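Side-chain contacts in histidine triad protein (Plasmodium falciparum 3D7, PDB 5CS2), which probably hydrolyses diadenosine triphosphate to AMP and ADP, as a member of the FHIT branch of the histidine triad family: residues A[70-73]-A[74-78]; A[23-27]-A[28-32]; A[7-10]-A[11-14]; A[86-89]-A[90-94]. All blocks are in the same frame, centred on the assembly; numbering follows the deposited sequence.

From the N terminus the chain meets contact 3 first, where helix 4-11 ends and turns off toward strand 24-25. Contact 2 follows: a tight hairpin of strands 24-25 and 28-29, lying near the predicted catalytic His116. Contacts 1 and 4 then belong to the two ends of one helix, 72-93, contact 1 at its first turn and contact 4 at its last, with centres about 23 Å apart. All four are local and come in series, so none nests in or crosses another. Contacts 1 and 3 touch, Leu12 packing on Asp77, and bring the N-terminal helix against helix 72-93. Contacts 1, 3 and 4 also reach the second subunit; contact 2 does not.

Contact 1 of 4, residues A[70-73]-A[74-78]; sequences LDIE and EIIDI
Glu74 turns its carboxylate back over the start of its own helix and takes the backbone N-H of Asp71. The bond from Asp71 N to Glu74 OE1 is 2.9 Å long and almost straight, 172° at the hydrogen, and it falls on the anti lone pair, the one directed away from OE2. With CG beside the backbone N (chi1 -63°) and the chain extended beyond it, the acid reaches back along the helix axis. The same oxygen forms a salt bridge with Lys64, which probably also eases the nearness of the second carboxylate: Asp71 OD2 is 4.0 Å from Glu74 OE1.

This is the N-terminal end of helix 72-93. Asp71 holds the N-cap position, yet its side chain makes no capping bond; instead the glutamate three residues on binds the N-cap's own N-H. Main-chain bonds then begin the regular i to i+4 pattern, with Ile75 N on Asp71 O and Ile76 N on Ile72 O, followed by Asp77 N on Glu73 O.

The apolar contacts lie on other sides of the turn. Leu70 CB rests against Ile75 CG1 at 3.8 Å, and Leu70 CD1 approaches Ile78 CG2 at 4.3 Å. Ile72 sets CG2 against CD1 of Ile76, again at 3.8 Å. Ile76 packs in turn on Ile76 of the second subunit, and Leu70 O accepts a hydrogen bond from Lys4 of that subunit.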
loop_
_atom_site.group_PDB
_atom_site.type_symbol
_atom_site.label_atom_id
_atom_site.label_comp_id
_atom_site.label_asym_id
_atom_site.label_seq_id
_atom_site.Cartn_x
_atom_site.Cartn_y
_atom_site.Cartn_z
ATOM N N LEU A 70 -10.091 -5.250 6.657
ATOM C CA LEU A 70 -10.799 -4.579 5.569
ATOM C C LEU A 70 -11.490 -5.528 4.629
ATOM O O LEU A 70 -10.938 -6.588 4.321
ATOM C CB LEU A 70 -9.875 -3.635 4.756
ATOM C CG LEU A 70 -9.043 -2.547 5.462
ATOM C CD1 LEU A 70 -8.714 -1.444 4.469
ATOM C CD2 LEU A 70 -9.745 -1.926 6.634
ATOM N N ASP A 71 -12.657 -5.124 4.108
ATOM C CA ASP A 71 -13.385 -5.892 3.091
ATOM C C ASP A 71 -12.740 -5.554 1.725
ATOM O O ASP A 71 -12.064 -4.521 1.602
ATOM C CB ASP A 71 -14.873 -5.499 3.057
ATOM C CG ASP A 71 -15.660 -5.740 4.330
ATOM O OD1 ASP A 71 -15.301 -6.681 5.093
ATOM O OD2 ASP A 71 -16.683 -5.049 4.530
ATOM N N ILE A 72 -12.957 -6.415 0.719
ATOM C CA ILE A 72 -12.429 -6.267 -0.643
ATOM C C ILE A 72 -12.690 -4.855 -1.197
ATOM O O ILE A 72 -11.758 -4.219 -1.677
ATOM C CB ILE A 72 -12.921 -7.384 -1.613
ATOM C CG1 ILE A 72 -12.374 -8.749 -1.152
ATOM C CG2 ILE A 72 -12.485 -7.110 -3.075
ATOM C CD1 ILE A 72 -13.012 -9.967 -1.750
ATOM N N GLU A 73 -13.936 -4.349 -1.050
ATOM C CA GLU A 73 -14.362 -3.028 -1.526
ATOM C C GLU A 73 -13.542 -1.928 -0.838
ATOM O O GLU A 73 -13.137 -0.983 -1.511
ATOM C CB GLU A 73 -15.878 -2.812 -1.291
ATOM C CG GLU A 73 -16.778 -3.760 -2.065
ATOM C CD GLU A 73 -16.923 -5.163 -1.499
ATOM O OE1 GLU A 73 -16.498 -5.396 -0.343
ATOM O OE2 GLU A 73 -17.448 -6.037 -2.225
ATOM N N GLU A 74 -13.267 -2.066 0.483
ATOM C CA GLU A 74 -12.464 -1.103 1.241
ATOM C C GLU A 74 -10.992 -1.114 0.819
ATOM O O GLU A 74 -10.369 -0.055 0.786
ATOM C CB GLU A 74 -12.555 -1.345 2.760
ATOM C CG GLU A 74 -13.948 -1.161 3.343
ATOM C CD GLU A 74 -14.040 -1.478 4.827
ATOM O OE1 GLU A 74 -13.622 -2.591 5.230
ATOM O OE2 GLU A 74 -14.480 -0.589 5.596
ATOM N N ILE A 75 -10.429 -2.311 0.552
ATOM C CA ILE A 75 -9.030 -2.470 0.100
ATOM C C ILE A 75 -8.876 -1.748 -1.224
ATOM O O ILE A 75 -7.943 -0.969 -1.401
ATOM C CB ILE A 75 -8.591 -3.968 -0.020
ATOM C CG1 ILE A 75 -8.636 -4.647 1.352
ATOM C CG2 ILE A 75 -7.152 -4.074 -0.648
ATOM C CD1 ILE A 75 -8.817 -6.181 1.265
ATOM N N ILE A 76 -9.807 -2.003 -2.159
ATOM C CA ILE A 76 -9.751 -1.335 -3.460
ATOM C C ILE A 76 -9.878 0.177 -3.305
ATOM O O ILE A 76 -9.112 0.935 -3.915
ATOM C CB ILE A 76 -10.846 -1.931 -4.366
ATOM C CG1 ILE A 76 -10.529 -3.422 -4.704
ATOM C CG2 ILE A 76 -11.107 -1.056 -5.633
ATOM C CD1 ILE A 76 -11.707 -4.181 -5.367
ATOM N N ASP A 77 -10.861 0.618 -2.508
ATOM C CA ASP A 77 -11.117 2.046 -2.325
ATOM C C ASP A 77 -9.901 2.782 -1.770
ATOM O O ASP A 77 -9.447 3.755 -2.376
ATOM C CB ASP A 77 -12.368 2.255 -1.446
ATOM C CG ASP A 77 -12.797 3.715 -1.327
ATOM O OD1 ASP A 77 -12.034 4.507 -0.742
ATOM O OD2 ASP A 77 -13.931 4.050 -1.779
ATOM N N ILE A 78 -9.347 2.320 -0.641
ATOM C CA ILE A 78 -8.253 3.023 0.003
ATOM C C ILE A 78 -6.975 3.037 -0.873
ATOM O O ILE A 78 -6.214 4.015 -0.833
ATOM C CB ILE A 78 -7.985 2.561 1.459
ATOM C CG1 ILE A 78 -7.221 3.668 2.219
ATOM C CG2 ILE A 78 -7.208 1.235 1.496
ATOM C CD1 ILE A 78 -7.095 3.552 3.723
#

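Contact 2 of 4, residues A[23-27]-A[28-32]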
loop_
_atom_site.group_PDB
_atom_site.type_symbol
_atom_site.label_atom_id
_atom_site.label_comp_id
_atom_site.label_asym_id
_atom_site.label_seq_id
_atom_site.Cartn_x
_atom_site.Cartn_y
_atom_site.Cartn_z
ATOM N N TYR A 23 -15.685 12.392 11.234
ATOM C CA TYR A 23 -14.453 11.717 10.844
ATOM C C TYR A 23 -13.777 11.123 12.063
ATOM O O TYR A 23 -13.146 11.837 12.836
ATOM C CB TYR A 23 -13.522 12.707 10.147
ATOM C CG TYR A 23 -14.090 13.151 8.823
ATOM C CD1 TYR A 23 -13.868 12.413 7.671
ATOM C CD2 TYR A 23 -14.794 14.346 8.710
ATOM C CE1 TYR A 23 -14.366 12.826 6.442
ATOM C CE2 TYR A 23 -15.329 14.754 7.486
ATOM C CZ TYR A 23 -15.094 13.996 6.351
ATOM O OH TYR A 23 -15.636 14.348 5.137
ATOM N N GLU A 24 -13.912 9.821 12.214
ATOM C CA GLU A 24 -13.299 9.108 13.338
ATOM C C GLU A 24 -11.954 8.554 12.914
ATOM O O GLU A 24 -11.828 8.035 11.799
ATOM C CB GLU A 24 -14.182 7.928 13.768
ATOM C CG GLU A 24 -15.455 8.304 14.512
ATOM C CD GLU A 24 -16.356 7.128 14.860
ATOM O OE1 GLU A 24 -15.915 5.964 14.711
ATOM O OE2 GLU A 24 -17.513 7.375 15.270
ATOM N N PHE A 25 -10.958 8.659 13.799
ATOM C CA PHE A 25 -9.654 8.060 13.558
ATOM C C PHE A 25 -9.221 7.434 14.894
ATOM O O PHE A 25 -8.679 8.139 15.729
ATOM C CB PHE A 25 -8.656 9.114 13.088
ATOM C CG PHE A 25 -7.282 8.584 12.764
ATOM C CD1 PHE A 25 -7.124 7.439 11.982
ATOM C CD2 PHE A 25 -6.142 9.251 13.205
ATOM C CE1 PHE A 25 -5.844 6.967 11.664
ATOM C CE2 PHE A 25 -4.862 8.806 12.849
ATOM C CZ PHE A 25 -4.721 7.666 12.083
ATOM N N GLY A 26 -9.480 6.138 15.067
ATOM C CA GLY A 26 -9.204 5.479 16.349
ATOM C C GLY A 26 -10.148 6.104 17.371
ATOM O O GLY A 26 -11.321 6.335 17.066
ATOM N N ILE A 27 -9.637 6.433 18.551
ATOM C CA ILE A 27 -10.454 7.096 19.600
ATOM C C ILE A 27 -10.577 8.616 19.308
ATOM O O ILE A 27 -11.222 9.338 20.084
ATOM C CB ILE A 27 -9.798 6.894 21.008
ATOM C CG1 ILE A 27 -8.382 7.521 21.053
ATOM C CG2 ILE A 27 -9.842 5.418 21.437
ATOM C CD1 ILE A 27 -7.579 7.483 22.415
ATOM N N TYR A 28 -9.863 9.109 18.275
ATOM C CA TYR A 28 -9.792 10.537 17.948
ATOM C C TYR A 28 -10.816 10.959 16.911
ATOM O O TYR A 28 -11.476 10.125 16.286
ATOM C CB TYR A 28 -8.379 10.950 17.524
ATOM C CG TYR A 28 -7.326 10.579 18.544
ATOM C CD1 TYR A 28 -7.240 11.248 19.759
ATOM C CD2 TYR A 28 -6.462 9.507 18.326
ATOM C CE1 TYR A 28 -6.289 10.901 20.712
ATOM C CE2 TYR A 28 -5.481 9.169 19.259
ATOM C CZ TYR A 28 -5.407 9.865 20.456
ATOM O OH TYR A 28 -4.482 9.540 21.414
ATOM N N GLU A 29 -11.036 12.264 16.832
ATOM C CA GLU A 29 -11.969 12.787 15.846
ATOM C C GLU A 29 -11.170 13.805 15.042
ATOM O O GLU A 29 -10.403 14.573 15.611
ATOM C CB GLU A 29 -13.194 13.410 16.535
ATOM C CG GLU A 29 -14.273 13.781 15.531
ATOM C CD GLU A 29 -15.549 14.377 16.096
ATOM O OE1 GLU A 29 -15.989 13.960 17.197
ATOM O OE2 GLU A 29 -16.144 15.227 15.392
ATOM N N ILE A 30 -11.255 13.723 13.704
ATOM C CA ILE A 30 -10.512 14.639 12.846
ATOM C C ILE A 30 -11.441 15.797 12.493
ATOM O O ILE A 30 -12.589 15.556 12.115
ATOM C CB ILE A 30 -10.009 13.900 11.554
ATOM C CG1 ILE A 30 -9.128 12.645 11.911
ATOM C CG2 ILE A 30 -9.256 14.870 10.617
ATOM C CD1 ILE A 30 -7.900 12.944 12.802
ATOM N N ASP A 31 -10.932 17.023 12.619
ATOM C CA ASP A 31 -11.657 18.261 12.269
ATOM C C ASP A 31 -11.923 18.232 10.755
ATOM O O ASP A 31 -11.018 17.923 9.961
ATOM C CB ASP A 31 -10.780 19.480 12.619
ATOM C CG ASP A 31 -11.546 20.786 12.680
ATOM O OD1 ASP A 31 -12.093 21.204 11.635
ATOM O OD2 ASP A 31 -11.586 21.399 13.771
ATOM N N LYS A 32 -13.157 18.546 10.357
ATOM C CA LYS A 32 -13.553 18.591 8.935
ATOM C C LYS A 32 -12.669 19.517 8.095
ATOM O O LYS A 32 -12.507 19.255 6.890
ATOM C CB LYS A 32 -15.041 18.973 8.797
ATOM C CG LYS A 32 -15.358 20.387 9.283
ATOM C CD LYS A 32 -16.865 20.656 9.258
ATOM C CE LYS A 32 -17.184 21.991 9.883
ATOM N NZ LYS A 32 -18.647 22.167 10.083
HETATM O O HOH W 1 -15.260 15.004 12.609
HETATM O O HOH W 2 -13.523 8.459 17.538
#
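Ile27 and Tyr28 lie side by side at the tip of a two-stranded beta hairpin, whose type II' turn runs from Phe25 to Tyr28 with Gly26 at positive phi. Ile27 can be followed outward. Its CB sits 3.5 Å from Tyr28 N, and at the next atom the chain bends over the neighbouring ring: CG1 lies between the backbone N and the carbonyl carbon (chi1 61°), which carries it above the ring centre. There it makes a CH-pi contact, 3.7 Å from the Tyr28 centroid and only 8° off the ring normal. CD1 continues toward the hydroxyl end of the ring, over the same face, and ends 3.8 Å from Tyr28 CZ. Phe25 O lies at the edge of that ring, near its plane.

Phe25 and Tyr28 close the turn as a hydrogen-bonded antiparallel pair. Phe25 N to Tyr28 O is 2.9 Å and nearly linear at the hydrogen, 178°, although the donor stands above the carbonyl plane; the return bond from Tyr28 N is more bent. Glu24 and Glu29 make the following non-hydrogen-bonded pair, and beyond them Ile30 N binds Tyr23 O.

Phe25 CB packs on Ile30 CG1, while its ring meets His116, the predicted nucleotidylated histidine, and Phe45 edge-to-face. The hairpin thus borders the predicted active site of the HIT fold. On the Glu29 side one water accepts from Tyr23 N and donates to Ile30 O and, at 2.9 Å, to Glu29 OE2.

Contact 3 of 4, residues A[7-10]-A[11-14]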
loop_
_atom_site.group_PDB
_atom_site.type_symbol
_atom_site.label_atom_id
_atom_site.label_comp_id
_atom_site.label_asym_id
_atom_site.label_seq_id
_atom_site.Cartn_x
_atom_site.Cartn_y
_atom_site.Cartn_z
ATOM N N ASN A 7 -11.407 8.223 -13.851
ATOM C CA ASN A 7 -11.988 6.887 -13.752
ATOM C C ASN A 7 -11.854 6.355 -12.315
ATOM O O ASN A 7 -12.780 5.727 -11.801
ATOM C CB ASN A 7 -11.329 5.930 -14.747
ATOM C CG ASN A 7 -12.113 4.654 -14.952
ATOM O OD1 ASN A 7 -13.301 4.556 -14.628
ATOM N ND2 ASN A 7 -11.476 3.653 -15.531
ATOM N N ILE A 8 -10.731 6.664 -11.646
ATOM C CA ILE A 8 -10.548 6.231 -10.257
ATOM C C ILE A 8 -11.601 6.952 -9.380
ATOM O O ILE A 8 -12.271 6.308 -8.577
ATOM C CB ILE A 8 -9.106 6.532 -9.793
ATOM C CG1 ILE A 8 -8.124 5.478 -10.364
ATOM C CG2 ILE A 8 -8.987 6.658 -8.228
ATOM C CD1 ILE A 8 -6.621 5.700 -9.962
ATOM N N LEU A 9 -11.763 8.274 -9.580
ATOM C CA LEU A 9 -12.728 9.079 -8.817
ATOM C C LEU A 9 -14.150 8.573 -8.977
ATOM O O LEU A 9 -14.901 8.521 -8.003
ATOM C CB LEU A 9 -12.594 10.574 -9.150
ATOM C CG LEU A 9 -11.325 11.265 -8.669
ATOM C CD1 LEU A 9 -11.260 12.647 -9.226
ATOM C CD2 LEU A 9 -11.278 11.388 -7.118
ATOM N N GLU A 10 -14.489 8.090 -10.185
ATOM C CA GLU A 10 -15.802 7.499 -10.431
ATOM C C GLU A 10 -15.933 6.227 -9.593
ATOM O O GLU A 10 -16.947 6.046 -8.918
ATOM C CB GLU A 10 -15.992 7.210 -11.934
ATOM C CG GLU A 10 -16.016 8.482 -12.786
ATOM C CD GLU A 10 -15.807 8.364 -14.292
ATOM O OE1 GLU A 10 -15.218 7.355 -14.750
ATOM O OE2 GLU A 10 -16.197 9.311 -15.014
ATOM N N LYS A 11 -14.865 5.394 -9.553
ATOM C CA LYS A 11 -14.857 4.161 -8.760
ATOM C C LYS A 11 -14.940 4.453 -7.264
ATOM O O LYS A 11 -15.511 3.649 -6.514
ATOM C CB LYS A 11 -13.624 3.302 -9.084
ATOM C CG LYS A 11 -13.664 2.755 -10.505
ATOM C CD LYS A 11 -12.452 1.918 -10.867
ATOM C CE LYS A 11 -12.526 1.424 -12.299
ATOM N NZ LYS A 11 -13.637 0.453 -12.513
ATOM N N LEU A 12 -14.360 5.599 -6.829
ATOM C CA LEU A 12 -14.375 6.023 -5.426
ATOM C C LEU A 12 -15.699 6.709 -5.079
ATOM O O LEU A 12 -15.906 7.102 -3.919
ATOM C CB LEU A 12 -13.189 6.982 -5.124
ATOM C CG LEU A 12 -11.756 6.430 -5.209
ATOM C CD1 LEU A 12 -10.753 7.529 -5.156
ATOM C CD2 LEU A 12 -11.481 5.459 -4.091
ATOM N N GLU A 13 -16.576 6.920 -6.088
ATOM C CA GLU A 13 -17.874 7.589 -5.946
ATOM C C GLU A 13 -17.699 9.028 -5.446
ATOM O O GLU A 13 -18.543 9.560 -4.723
ATOM C CB GLU A 13 -18.861 6.750 -5.100
ATOM C CG GLU A 13 -19.161 5.388 -5.708
ATOM C CD GLU A 13 -20.444 4.689 -5.294
ATOM O OE1 GLU A 13 -21.254 5.289 -4.551
ATOM O OE2 GLU A 13 -20.631 3.524 -5.715
ATOM N N TRP A 14 -16.598 9.668 -5.857
ATOM C CA TRP A 14 -16.318 11.037 -5.457
ATOM C C TRP A 14 -17.097 12.065 -6.285
ATOM O O TRP A 14 -17.376 11.865 -7.471
ATOM C CB TRP A 14 -14.816 11.328 -5.555
ATOM C CG TRP A 14 -14.415 12.730 -5.195
ATOM C CD1 TRP A 14 -14.101 13.203 -3.953
ATOM C CD2 TRP A 14 -14.287 13.842 -6.095
ATOM N NE1 TRP A 14 -13.814 14.543 -4.016
ATOM C CE2 TRP A 14 -13.915 14.964 -5.321
ATOM C CE3 TRP A 14 -14.512 14.013 -7.476
ATOM C CZ2 TRP A 14 -13.685 16.227 -5.890
ATOM C CZ3 TRP A 14 -14.297 15.269 -8.035
ATOM C CH2 TRP A 14 -13.860 16.349 -7.251
#
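Leu12 N gives its hydrogen to Ile8 O at 2.8 Å in the last turn of helix 4-11. The chain leaves that helix in a Schellman motif: Glu13 takes positive phi, and two bonds lead back into the turn. Trp14 N reaches Leu9 O at 3.0 Å, fairly straight at 165°, whereas Glu13 N approaches Glu10 O from above the carbonyl plane.

The side chains form two separate pairs, Ile8 with Leu12 and Leu9 with Trp14. Ile8 CG2 and Leu12 CD1 meet at 3.6 Å, the two chains lying alongside each other on the flank that faces helix 72-93, where Ile8 packs on Leu80 and Phe84. In the second pair the indole has its CG anti to the backbone N (chi1 179°), which carries the ring back alongside the leucine. The two residues share Ile37 and Phe199 as neighbours, joining the helix end to strand 35-38 and helix 181-199. CD2 of Leu9 stands over one face of the indole, 3.6 Å above its plane and offset toward the rim, and Leu9 CD1 lies 3.9 Å from Trp14 CE3.

Contact 4 of 4, residues A[86-89]-A[90-94]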
loop_
_atom_site.group_PDB
_atom_site.type_symbol
_atom_site.label_atom_id
_atom_site.label_comp_id
_atom_site.label_asym_id
_atom_site.label_seq_id
_atom_site.Cartn_x
_atom_site.Cartn_y
_atom_site.Cartn_z
ATOM N N CYS A 86 -1.090 10.206 -4.632
ATOM C CA CYS A 86 0.307 10.360 -5.025
ATOM C C CYS A 86 0.382 11.210 -6.283
ATOM O O CYS A 86 1.279 12.039 -6.393
ATOM C CB CYS A 86 0.984 9.014 -5.226
ATOM S SG CYS A 86 1.279 8.151 -3.684
ATOM N N TYR A 87 -0.585 11.051 -7.186
ATOM C CA TYR A 87 -0.656 11.890 -8.397
ATOM C C TYR A 87 -0.869 13.368 -8.019
ATOM O O TYR A 87 -0.081 14.223 -8.418
ATOM C CB TYR A 87 -1.762 11.396 -9.325
ATOM C CG TYR A 87 -1.938 12.227 -10.582
ATOM C CD1 TYR A 87 -1.031 12.131 -11.642
ATOM C CD2 TYR A 87 -2.988 13.131 -10.703
ATOM C CE1 TYR A 87 -1.206 12.870 -12.813
ATOM C CE2 TYR A 87 -3.149 13.905 -11.854
ATOM C CZ TYR A 87 -2.267 13.755 -12.911
ATOM O OH TYR A 87 -2.443 14.489 -14.059
ATOM N N ILE A 88 -1.880 13.652 -7.172
ATOM C CA ILE A 88 -2.171 15.027 -6.723
ATOM C C ILE A 88 -0.994 15.652 -6.001
ATOM O O ILE A 88 -0.587 16.761 -6.349
ATOM C CB ILE A 88 -3.456 15.020 -5.824
ATOM C CG1 ILE A 88 -4.720 14.572 -6.610
ATOM C CG2 ILE A 88 -3.652 16.391 -5.134
ATOM C CD1 ILE A 88 -5.100 15.419 -7.932
ATOM N N MET A 89 -0.451 14.959 -4.969
ATOM C CA MET A 89 0.665 15.463 -4.181
ATOM C C MET A 89 1.904 15.678 -5.041
ATOM O O MET A 89 2.680 16.603 -4.775
ATOM C CB MET A 89 0.969 14.588 -2.957
ATOM C CG MET A 89 -0.219 14.399 -2.005
ATOM S SD MET A 89 -0.926 15.949 -1.358
ATOM C CE MET A 89 0.250 16.359 -0.183
ATOM N N GLY A 90 2.070 14.818 -6.050
ATOM C CA GLY A 90 3.170 14.905 -6.998
ATOM C C GLY A 90 3.120 16.225 -7.730
ATOM O O GLY A 90 4.121 16.940 -7.776
ATOM N N ASN A 91 1.925 16.575 -8.223
ATOM C CA ASN A 91 1.668 17.841 -8.912
ATOM C C ASN A 91 1.797 19.059 -7.983
ATOM O O ASN A 91 2.361 20.068 -8.407
ATOM C CB ASN A 91 0.323 17.809 -9.594
ATOM C CG ASN A 91 0.215 16.814 -10.728
ATOM O OD1 ASN A 91 1.199 16.244 -11.199
ATOM N ND2 ASN A 91 -1.000 16.586 -11.204
ATOM N N LEU A 92 1.329 18.958 -6.712
ATOM C CA LEU A 92 1.386 20.066 -5.743
ATOM C C LEU A 92 2.750 20.337 -5.107
ATOM O O LEU A 92 3.103 21.503 -4.906
ATOM C CB LEU A 92 0.338 19.872 -4.616
ATOM C CG LEU A 92 -1.121 20.043 -4.981
ATOM C CD1 LEU A 92 -1.997 19.632 -3.811
ATOM C CD2 LEU A 92 -1.438 21.513 -5.367
ATOM N N PHE A 93 3.492 19.281 -4.734
ATOM C CA PHE A 93 4.782 19.392 -4.062
ATOM C C PHE A 93 5.971 19.289 -5.025
ATOM O O PHE A 93 7.113 19.352 -4.583
ATOM C CB PHE A 93 4.869 18.371 -2.897
ATOM C CG PHE A 93 4.079 18.872 -1.706
ATOM C CD1 PHE A 93 2.691 18.745 -1.665
ATOM C CD2 PHE A 93 4.709 19.565 -0.678
ATOM C CE1 PHE A 93 1.953 19.299 -0.611
ATOM C CE2 PHE A 93 3.967 20.109 0.379
ATOM C CZ PHE A 93 2.594 19.966 0.404
ATOM N N ASN A 94 5.700 19.213 -6.329
ATOM C CA ASN A 94 6.674 19.115 -7.428
ATOM C C ASN A 94 7.678 17.971 -7.189
ATOM O O ASN A 94 8.885 18.179 -6.981
ATOM C CB ASN A 94 7.336 20.476 -7.716
ATOM C CG ASN A 94 6.318 21.539 -8.063
ATOM O OD1 ASN A 94 5.432 21.344 -8.909
ATOM N ND2 ASN A 94 6.365 22.651 -7.351
#
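Two first torsions bring Tyr87 and Asn91 together one turn apart. The tyrosine ring leaves with CG opposite the main-chain nitrogen (chi1 178°), while Asn91 holds its CG beside the nitrogen (chi1 -66°), and the amide swings back toward the phenol. Asn91 ND2 ends 3.4 Å above the plane of the Tyr87 ring, displaced toward the rim, and is 3.5 Å from both CE2 and CZ. Ring and amide planes are 70° apart, so the amide stands steeply on the ring with its nitrogen foremost instead of lying flat on it. That nitrogen also makes a weak hydrogen bond to Tyr194 OH, and the Tyr87 ring stacks with Tyr5.

On the next flank Met89 folds over at both chi2 and chi3, which lays its thioether beside Phe93. The methyl CE comes to 3.4 Å from Phe93 CE1, approaching the ring obliquely. Met89 O lies in plane at the edge of the same ring, and it accepts the N-H of Phe93 at 2.8 Å.

Ile88 and Leu92 run alongside each other, with CG2 and CD1 3.9 Å apart. Ile88 packs on Phe199 and Leu92 on Ile191, both from helix 181-199, whereas Met89 reaches Phe98 of strand 97-104 as well as Ile191. Gly90 sits close under Cys86 O, which takes its N-H at 2.9 Å. Each contact follows the i to i+4 spacing of an alpha helix, here the last turns of helix 72-93 before Asn94 leaves it with positive phi, packed between the five-stranded sheet of the HIT fold and the chain's C-terminal helix 181-199.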